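Side-chain contacts in phytase (Citrobacter braakii, PDB 3ZHC), which belongs to branch 2 of the histidine phosphatase superfamily, pairing an alpha/beta domain built on a mixed sheet with a largely helical region and carrying five disulfide bonds: residues 49-54 and 232-237; 81-86 and 372-377; 298-303 and 415-420. The protein carries 2 engineered substitutions. All blocks are in the same frame, centred on the assembly; numbering follows the deposited sequence. Where two conformers were deposited one is given.

Overall arrangement
The three contacts differ in burial and in chemistry. Contact 2 is fully buried and sets helix 71-90 against strand 366-375 of the main mixed sheet. Contact 3 is also buried but lies farther from the chain's centre, where the end of helix 282-301 meets helix 414-424; the centres of contacts 2 and 3 are about 24 Å apart. Contact 1 is half open, joins helix 49-53 to helix 231-247, and lies across the chain's centre from both. No helix or strand serves two contacts. Contact 1 is purely apolar, contact 2 lays a tethered amide on a valine, and contact 3 combines a leucine-phenylalanine pair with a serine held in a charged network.

Contact 1: residues 49-54 and 232-237; sequences PIMKNV and WSLSST. Unlike the reference sequence in segment 49-54: Asn53 (reference Asp).
Leu234 of helix 231-247 packs against Ile50 and Met51 of the short helix 49-53 and against Val54 just after it. Its chi1 of -179° sets CG opposite the backbone N and carries both methyls across to the other segment. The packing is tightest at Leu234 CD2, which lies 3.6 Å from Ile50 CG2. Val54 meets the same methyl tip to tip, its CG1 3.8 Å from Leu234 CD2. The second branch is held less closely: Ile50 CG2, the partner shared by both methyls, is 4.0 Å from Leu234 CD1, and Met51 CG is 4.1 Å from Leu234 CD1. The methionine, bent at chi3 (58°), carries on toward Leu238 and Ile241 farther along helix 231-247. Burial follows the residues: Val54 and Met51 form the inner wall, Val54 also touching Leu238, whereas Ile50 stands at the exposed margin. There its side chain comes within about 4 Å, nearest atoms, of a bound formic acid molecule, probably from the crystallisation liquor. Carbon atoms alone make the contact, CG being the methionine's part, which implies cohesion from close fit and exclusion of water, without the directional constraint of a polar bond.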
loop_
_atom_site.group_PDB
_atom_site.type_symbol
_atom_site.label_atom_id
_atom_site.label_comp_id
_atom_site.label_asym_id
_atom_site.label_seq_id
_atom_site.Cartn_x
_atom_site.Cartn_y
_atom_site.Cartn_z
ATOM N N PRO B 49 -21.288 24.922 5.194
ATOM C CA PRO B 49 -22.600 24.379 4.836
ATOM C C PRO B 49 -22.560 23.024 4.149
ATOM O O PRO B 49 -23.379 22.170 4.456
ATOM C CB PRO B 49 -23.139 25.431 3.853
ATOM C CG PRO B 49 -22.524 26.642 4.256
ATOM C CD PRO B 49 -21.155 26.294 4.660
ATOM N N ILE B 50 -21.607 22.844 3.222
ATOM C CA ILE B 50 -21.422 21.578 2.513
ATOM C C ILE B 50 -21.129 20.453 3.490
ATOM O O ILE B 50 -21.733 19.376 3.379
ATOM C CB ILE B 50 -20.303 21.674 1.430
ATOM C CG1 ILE B 50 -20.803 22.515 0.252
ATOM C CG2 ILE B 50 -19.884 20.284 0.938
ATOM C CD1 ILE B 50 -19.762 22.739 -0.828
ATOM N N MET B 51 -20.216 20.704 4.445
ATOM C CA MET B 51 -19.866 19.691 5.493
ATOM C C MET B 51 -21.106 19.273 6.269
ATOM O O MET B 51 -21.306 18.078 6.549
ATOM C CB MET B 51 -18.792 20.222 6.453
ATOM C CG MET B 51 -17.446 20.414 5.822
ATOM S SD MET B 51 -16.282 21.330 6.850
ATOM C CE MET B 51 -16.252 20.295 8.324
ATOM N N LYS B 52 -21.945 20.255 6.602
ATOM C CA LYS B 52 -23.189 19.995 7.314
ATOM C C LYS B 52 -24.205 19.228 6.458
ATOM O O LYS B 52 -24.880 18.373 6.966
ATOM C CB LYS B 52 -23.813 21.296 7.806
ATOM C CG LYS B 52 -23.009 22.007 8.856
ATOM C CD LYS B 52 -23.660 23.317 9.198
ATOM C CE LYS B 52 -22.817 24.148 10.099
ATOM N NZ LYS B 52 -23.470 25.478 10.278
ATOM N N ASN B 53 -24.283 19.546 5.158
ATOM C CA ASN B 53 -25.288 18.948 4.250
ATOM C C ASN B 53 -24.906 17.612 3.562
ATOM O O ASN B 53 -25.738 17.048 2.824
ATOM C CB ASN B 53 -25.722 19.998 3.207
ATOM C CG ASN B 53 -26.415 21.232 3.859
ATOM O OD1 ASN B 53 -27.243 21.098 4.773
ATOM N ND2 ASN B 53 -26.071 22.410 3.389
ATOM N N VAL B 54 -23.687 17.112 3.797
ATOM C CA VAL B 54 -23.258 15.762 3.271
ATOM C C VAL B 54 -23.452 14.649 4.314
ATOM O O VAL B 54 -23.052 13.513 4.095
ATOM C CB VAL B 54 -21.799 15.752 2.705
ATOM C CG1 VAL B 54 -21.715 16.670 1.504
ATOM C CG2 VAL B 54 -20.788 16.130 3.772
ATOM N N TRP B 232 -13.212 15.384 -4.098
ATOM C CA TRP B 232 -11.790 15.170 -3.710
ATOM C C TRP B 232 -11.301 16.079 -2.544
ATOM O O TRP B 232 -10.832 15.557 -1.525
ATOM C CB TRP B 232 -10.853 15.255 -4.946
ATOM C CG TRP B 232 -10.768 13.954 -5.615
ATOM C CD1 TRP B 232 -11.378 13.574 -6.763
ATOM C CD2 TRP B 232 -10.040 12.830 -5.151
ATOM N NE1 TRP B 232 -11.062 12.264 -7.055
ATOM C CE2 TRP B 232 -10.239 11.786 -6.076
ATOM C CE3 TRP B 232 -9.228 12.598 -4.038
ATOM C CZ2 TRP B 232 -9.649 10.522 -5.923
ATOM C CZ3 TRP B 232 -8.641 11.336 -3.887
ATOM C CH2 TRP B 232 -8.858 10.322 -4.824
ATOM N N SER B 233 -11.410 17.397 -2.686
ATOM C CA SER B 233 -11.013 18.328 -1.581
ATOM C C SER B 233 -11.835 18.097 -0.310
ATOM O O SER B 233 -11.274 18.039 0.783
ATOM C CB SER B 233 -11.122 19.793 -2.010
ATOM O OG SER B 233 -10.947 20.675 -0.896
ATOM N N LEU B 234 -13.156 17.967 -0.464
ATOM C CA LEU B 234 -14.052 17.728 0.674
ATOM C C LEU B 234 -13.635 16.467 1.437
ATOM O O LEU B 234 -13.430 16.512 2.650
ATOM C CB LEU B 234 -15.527 17.613 0.215
ATOM C CG LEU B 234 -16.613 17.380 1.305
ATOM C CD1 LEU B 234 -16.601 18.500 2.321
ATOM C CD2 LEU B 234 -18.030 17.197 0.681
ATOM N N SER B 235 -13.507 15.354 0.710
ATOM C CA SER B 235 -13.110 14.054 1.304
ATOM C C SER B 235 -11.774 14.112 2.031
ATOM O O SER B 235 -11.620 13.490 3.072
ATOM C CB SER B 235 -13.069 12.996 0.238
ATOM O OG SER B 235 -14.382 12.822 -0.302
ATOM N N SER B 236 -10.816 14.869 1.465
ATOM C CA SER B 236 -9.514 15.090 2.083
ATOM C C SER B 236 -9.688 15.779 3.431
ATOM O O SER B 236 -9.046 15.399 4.427
ATOM C CB SER B 236 -8.613 15.928 1.166
ATOM O OG SER B 236 -7.297 16.045 1.681
ATOM N N THR B 237 -10.560 16.788 3.465
ATOM C CA THR B 237 -10.858 17.514 4.699
ATOM C C THR B 237 -11.575 16.607 5.721
ATOM O O THR B 237 -11.147 16.511 6.867
ATOM C CB THR B 237 -11.707 18.793 4.405
ATOM O OG1 THR B 237 -10.942 19.691 3.573
ATOM C CG2 THR B 237 -12.128 19.496 5.687
#

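Contact 2: residues 81-86 and 372-377; sequences GQYQRL and SFVYQT
This is a buried helix-on-sheet contact, in which Tyr83 and Gln84 of helix 71-90 rest on Val374 of strand 366-375, in the main mixed sheet of the alpha/beta domain. The valine forms the whole sheet side of the contact. Gln84 comes to it from the opposite direction and ends with its amide nitrogen almost centred on the isopropyl group: NE2 of Gln84 is 4.0 Å from both CG1 and CG2 of Val374. A bend at chi2 (-69°) turns the glutamine chain so that its end reaches the sheet. The valine side chain offers no partner for the N-H groups; NE2 is hydrogen-bonded to Glu353 OE1, a bond that should limit the rotation of the amide. Tyr83 adds looser cover, its CE2 4.3 Å from Val374 CG1, with the methyl approaching the ring obliquely. Glu353 is in addition joined to Val374 by backbone hydrogen bonds, so the same residue pairs with the strand and probably helps to place the amide. Around this point strand 366-375 runs antiparallel to strands 353-361 and 394-398; Val374 also touches Val355 on the first and Lys395 on the second, while Tyr83 of helix 71-90 leans on Pro392.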
loop_
_atom_site.group_PDB
_atom_site.type_symbol
_atom_site.label_atom_id
_atom_site.label_comp_id
_atom_site.label_asym_id
_atom_site.label_seq_id
_atom_site.Cartn_x
_atom_site.Cartn_y
_atom_site.Cartn_z
ATOM N N GLY B 81 9.004 15.158 21.974
ATOM C CA GLY B 81 10.137 15.951 22.513
ATOM C C GLY B 81 10.899 15.182 23.582
ATOM O O GLY B 81 12.131 15.177 23.593
ATOM N N GLN B 82 10.138 14.530 24.464
ATOM C CA GLN B 82 10.660 13.688 25.548
ATOM C C GLN B 82 11.408 12.490 24.981
ATOM O O GLN B 82 12.540 12.226 25.389
ATOM C CB GLN B 82 9.491 13.270 26.487
ATOM C CG GLN B 82 9.746 12.139 27.478
ATOM C CD GLN B 82 8.537 11.935 28.405
ATOM O OE1 GLN B 82 8.246 12.798 29.257
ATOM N NE2 GLN B 82 7.820 10.783 28.242
ATOM N N TYR B 83 10.778 11.768 24.040
ATOM C CA TYR B 83 11.439 10.618 23.359
ATOM C C TYR B 83 12.724 11.065 22.658
ATOM O O TYR B 83 13.757 10.401 22.785
ATOM C CB TYR B 83 10.495 9.922 22.360
ATOM C CG TYR B 83 11.187 8.972 21.379
ATOM C CD1 TYR B 83 11.536 7.673 21.757
ATOM C CD2 TYR B 83 11.491 9.383 20.062
ATOM C CE1 TYR B 83 12.181 6.789 20.849
ATOM C CE2 TYR B 83 12.133 8.507 19.154
ATOM C CZ TYR B 83 12.472 7.210 19.567
ATOM O OH TYR B 83 13.095 6.350 18.690
ATOM N N GLN B 84 12.648 12.186 21.927
ATOM C CA GLN B 84 13.818 12.708 21.198
ATOM C C GLN B 84 14.949 13.162 22.144
ATOM O O GLN B 84 16.123 12.977 21.810
ATOM C CB GLN B 84 13.424 13.837 20.213
ATOM C CG GLN B 84 12.513 13.400 18.993
ATOM C CD GLN B 84 13.210 12.508 17.950
ATOM O OE1 GLN B 84 14.016 11.645 18.278
ATOM N NE2 GLN B 84 12.875 12.717 16.694
ATOM N N ARG B 85 14.595 13.741 23.306
ATOM C CA ARG B 85 15.593 14.088 24.352
ATOM C C ARG B 85 16.388 12.840 24.762
ATOM O O ARG B 85 17.607 12.857 24.756
ATOM C CB ARG B 85 14.916 14.696 25.589
ATOM C CG ARG B 85 15.875 15.086 26.764
ATOM C CD ARG B 85 15.106 15.223 28.100
ATOM N NE ARG B 85 16.025 15.411 29.233
ATOM C CZ ARG B 85 16.606 16.578 29.592
ATOM N NH1 ARG B 85 16.384 17.729 28.907
ATOM N NH2 ARG B 85 17.432 16.606 30.656
ATOM N N LEU B 86 15.661 11.772 25.113
ATOM C CA LEU B 86 16.265 10.486 25.534
ATOM C C LEU B 86 17.090 9.849 24.425
ATOM O O LEU B 86 18.193 9.353 24.675
ATOM C CB LEU B 86 15.182 9.500 26.010
ATOM C CG LEU B 86 14.401 9.909 27.277
ATOM C CD1 LEU B 86 13.110 9.137 27.413
ATOM C CD2 LEU B 86 15.291 9.757 28.550
ATOM N N SER B 372 14.763 9.819 8.333
ATOM C CA SER B 372 13.744 9.016 9.006
ATOM C C SER B 372 12.442 9.766 9.134
ATOM O O SER B 372 12.407 10.990 9.009
ATOM C CB SER B 372 14.222 8.644 10.412
ATOM O OG SER B 372 15.401 7.885 10.354
ATOM N N PHE B 373 11.363 9.021 9.377
ATOM C CA PHE B 373 10.083 9.632 9.728
ATOM C C PHE B 373 9.692 9.141 11.117
ATOM O O PHE B 373 9.432 7.965 11.293
ATOM C CB PHE B 373 8.961 9.370 8.709
ATOM C CG PHE B 373 7.835 10.379 8.824
ATOM C CD1 PHE B 373 6.818 10.208 9.742
ATOM C CD2 PHE B 373 7.826 11.535 8.017
ATOM C CE1 PHE B 373 5.786 11.165 9.853
ATOM C CE2 PHE B 373 6.804 12.485 8.128
ATOM C CZ PHE B 373 5.791 12.300 9.040
ATOM N N VAL B 374 9.669 10.066 12.093
ATOM C CA VAL B 374 9.296 9.766 13.495
ATOM C C VAL B 374 7.866 10.279 13.747
ATOM O O VAL B 374 7.547 11.435 13.440
ATOM C CB VAL B 374 10.299 10.376 14.489
ATOM C CG1 VAL B 374 9.867 10.135 15.918
ATOM C CG2 VAL B 374 11.679 9.793 14.248
ATOM N N TYR B 375 7.025 9.407 14.310
ATOM C CA TYR B 375 5.601 9.669 14.487
ATOM C C TYR B 375 5.013 8.828 15.621
ATOM O O TYR B 375 5.682 7.950 16.155
ATOM C CB TYR B 375 4.877 9.301 13.199
ATOM C CG TYR B 375 4.833 7.787 12.965
ATOM C CD1 TYR B 375 5.987 7.071 12.540
ATOM C CD2 TYR B 375 3.651 7.063 13.187
ATOM C CE1 TYR B 375 5.937 5.665 12.338
ATOM C CE2 TYR B 375 3.593 5.664 12.989
ATOM C CZ TYR B 375 4.727 4.976 12.568
ATOM O OH TYR B 375 4.653 3.640 12.383
ATOM N N GLN B 376 3.755 9.113 15.962
ATOM C CA GLN B 376 2.980 8.319 16.914
ATOM C C GLN B 376 1.901 7.617 16.171
ATOM O O GLN B 376 1.258 8.220 15.283
ATOM C CB GLN B 376 2.339 9.208 17.963
ATOM C CG GLN B 376 3.343 9.780 18.978
ATOM C CD GLN B 376 3.008 11.181 19.405
ATOM O OE1 GLN B 376 2.794 12.037 18.571
ATOM N NE2 GLN B 376 2.978 11.427 20.715
ATOM N N THR B 377 1.666 6.341 16.507
ATOM C CA THR B 377 0.538 5.604 15.943
ATOM C C THR B 377 -0.756 6.271 16.419
ATOM O O THR B 377 -0.756 6.999 17.429
ATOM C CB THR B 377 0.536 4.105 16.331
ATOM O OG1 THR B 377 0.510 3.964 17.750
ATOM C CG2 THR B 377 1.776 3.398 15.782
#

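Contact 3: residues 298-303 and 415-420; sequences TALLTN and KSFSRL
The hydroxyl of Ser418 is gripped by two charged groups, Asp297 OD1 and Lys422 NZ, and across the contact it presses against a methyl of Leu301. The setting is a helix-helix packing in which the C-terminal end of helix 282-301 lies against helix 414-424, close to the end of the chain. Asp297 comes from just before segment 298-303 and Lys422 from the turn after Ser418, so the serine joins the two helices through a polar network as well as by touch. Placed trans to N by a chi1 of -172°, Ser418 OG is directed at the partner helix. Leu301 CD1 lies 3.2 Å from Ser418 OG, a tight approach of carbon to oxygen, and 3.9 Å from Ser418 CB.

Beside this polar point is a hydrophobic one. Leu300 and Phe417 cross at about a right angle, and CD2 of Leu300 stands 3.7 Å from CE2 of Phe417, reaching the ring obliquely. Leu300, which also touches Val34 of strand 28-38, is twisted away from staggered positions (chi1 -92°), which suggests some strain.

Where helix 282-301 ends, cations meet its carbonyls, Leu300 O bonding to Lys358 NZ, Ala299 O to Arg32 NH1 and Thr302 O to Arg32 NH2, charges that would probably suit the negative end of a helix. The last turn closes on Thr298 O, which takes Thr302 N at 3.0 Å and, from the opposite face of its plane, Thr302 OG1 at 3.1 Å, with the hydroxyl 37° out of that plane.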
loop_
_atom_site.group_PDB
_atom_site.type_symbol
_atom_site.label_atom_id
_atom_site.label_comp_id
_atom_site.label_asym_id
_atom_site.label_seq_id
_atom_site.Cartn_x
_atom_site.Cartn_y
_atom_site.Cartn_z
ATOM N N THR B 298 21.969 24.057 4.463
ATOM C CA THR B 298 22.816 24.987 5.230
ATOM C C THR B 298 23.099 24.471 6.655
ATOM O O THR B 298 24.250 24.471 7.101
ATOM C CB THR B 298 22.173 26.390 5.351
ATOM O OG1 THR B 298 21.950 26.940 4.045
ATOM C CG2 THR B 298 23.064 27.337 6.156
ATOM N N ALA B 299 22.040 24.029 7.343
ATOM C CA ALA B 299 22.153 23.554 8.736
ATOM C C ALA B 299 23.039 22.312 8.884
ATOM O O ALA B 299 23.731 22.171 9.878
ATOM C CB ALA B 299 20.764 23.295 9.332
ATOM N N LEU B 300 23.001 21.429 7.887
ATOM C CA LEU B 300 23.837 20.213 7.865
ATOM C C LEU B 300 25.281 20.460 7.364
ATOM O O LEU B 300 26.198 19.760 7.792
ATOM C CB LEU B 300 23.154 19.103 7.037
ATOM C CG LEU B 300 22.242 18.104 7.784
ATOM C CD1 LEU B 300 21.509 18.705 8.969
ATOM C CD2 LEU B 300 21.256 17.435 6.808
ATOM N N LEU B 301 25.473 21.458 6.484
ATOM C CA LEU B 301 26.799 21.731 5.852
ATOM C C LEU B 301 27.740 22.725 6.534
ATOM O O LEU B 301 28.938 22.444 6.638
ATOM C CB LEU B 301 26.611 22.231 4.401
ATOM C CG LEU B 301 26.169 21.245 3.353
ATOM C CD1 LEU B 301 26.090 21.974 2.027
ATOM C CD2 LEU B 301 27.125 20.074 3.270
ATOM N N THR B 302 27.226 23.875 6.979
ATOM C CA THR B 302 28.134 24.958 7.432
ATOM C C THR B 302 28.842 24.696 8.757
ATOM O O THR B 302 28.343 23.965 9.617
ATOM C CB THR B 302 27.436 26.333 7.514
ATOM O OG1 THR B 302 26.393 26.303 8.494
ATOM C CG2 THR B 302 26.876 26.722 6.131
ATOM N N ASN B 303 30.029 25.314 8.876
ATOM C CA ASN B 303 30.851 25.294 10.079
ATOM C C ASN B 303 30.798 26.666 10.803
ATOM O O ASN B 303 31.643 26.956 11.655
ATOM C CB ASN B 303 32.299 24.884 9.718
ATOM C CG ASN B 303 32.407 23.399 9.247
ATOM O OD1 ASN B 303 33.017 23.104 8.207
ATOM N ND2 ASN B 303 31.807 22.474 10.017
ATOM N N LYS B 415 27.995 15.235 0.708
ATOM C CA LYS B 415 28.031 15.959 -0.581
ATOM C C LYS B 415 26.970 15.426 -1.565
ATOM O O LYS B 415 26.408 16.188 -2.320
ATOM C CB LYS B 415 29.441 15.935 -1.203
ATOM C CG LYS B 415 30.476 16.745 -0.394
ATOM C CD LYS B 415 31.788 16.972 -1.169
ATOM C CE LYS B 415 32.464 15.657 -1.543
ATOM N NZ LYS B 415 33.730 15.869 -2.310
ATOM N N SER B 416 26.714 14.102 -1.533
ATOM C CA SER B 416 25.647 13.485 -2.368
ATOM C C SER B 416 24.269 14.006 -1.953
ATOM O O SER B 416 23.414 14.252 -2.804
ATOM C CB SER B 416 25.641 11.944 -2.283
ATOM O OG SER B 416 26.657 11.369 -3.058
ATOM N N PHE B 417 24.065 14.156 -0.633
ATOM C CA PHE B 417 22.828 14.720 -0.097
ATOM C C PHE B 417 22.670 16.165 -0.562
ATOM O O PHE B 417 21.622 16.530 -1.099
ATOM C CB PHE B 417 22.785 14.642 1.449
ATOM C CG PHE B 417 21.544 15.252 2.050
ATOM C CD1 PHE B 417 20.320 14.574 1.983
ATOM C CD2 PHE B 417 21.589 16.505 2.675
ATOM C CE1 PHE B 417 19.144 15.136 2.536
ATOM C CE2 PHE B 417 20.423 17.075 3.231
ATOM C CZ PHE B 417 19.196 16.382 3.158
ATOM N N SER B 418 23.718 16.969 -0.359
ATOM C CA SER B 418 23.713 18.387 -0.759
ATOM C C SER B 418 23.522 18.573 -2.275
ATOM O O SER B 418 22.793 19.452 -2.697
ATOM C CB SER B 418 25.000 19.078 -0.310
ATOM O OG SER B 418 24.925 20.468 -0.521
ATOM N N ARG B 419 24.181 17.734 -3.076
ATOM C CA ARG B 419 24.073 17.818 -4.552
ATOM C C ARG B 419 22.682 17.421 -5.078
ATOM O O ARG B 419 22.243 17.940 -6.093
ATOM C CB ARG B 419 25.214 17.022 -5.249
ATOM C CG ARG B 419 26.555 17.828 -5.263
ATOM C CD ARG B 419 27.764 17.066 -5.914
ATOM N NE ARG B 419 27.371 16.293 -7.117
ATOM C CZ ARG B 419 27.146 14.959 -7.167
ATOM N NH1 ARG B 419 27.278 14.163 -6.079
ATOM N NH2 ARG B 419 26.791 14.408 -8.334
ATOM N N LEU B 420 22.007 16.510 -4.377
ATOM C CA LEU B 420 20.609 16.148 -4.697
ATOM C C LEU B 420 19.685 17.340 -4.459
ATOM O O LEU B 420 18.749 17.562 -5.228
ATOM C CB LEU B 420 20.165 14.960 -3.862
ATOM C CG LEU B 420 18.809 14.332 -4.128
ATOM C CD1 LEU B 420 18.652 13.904 -5.586
ATOM C CD2 LEU B 420 18.648 13.152 -3.209
#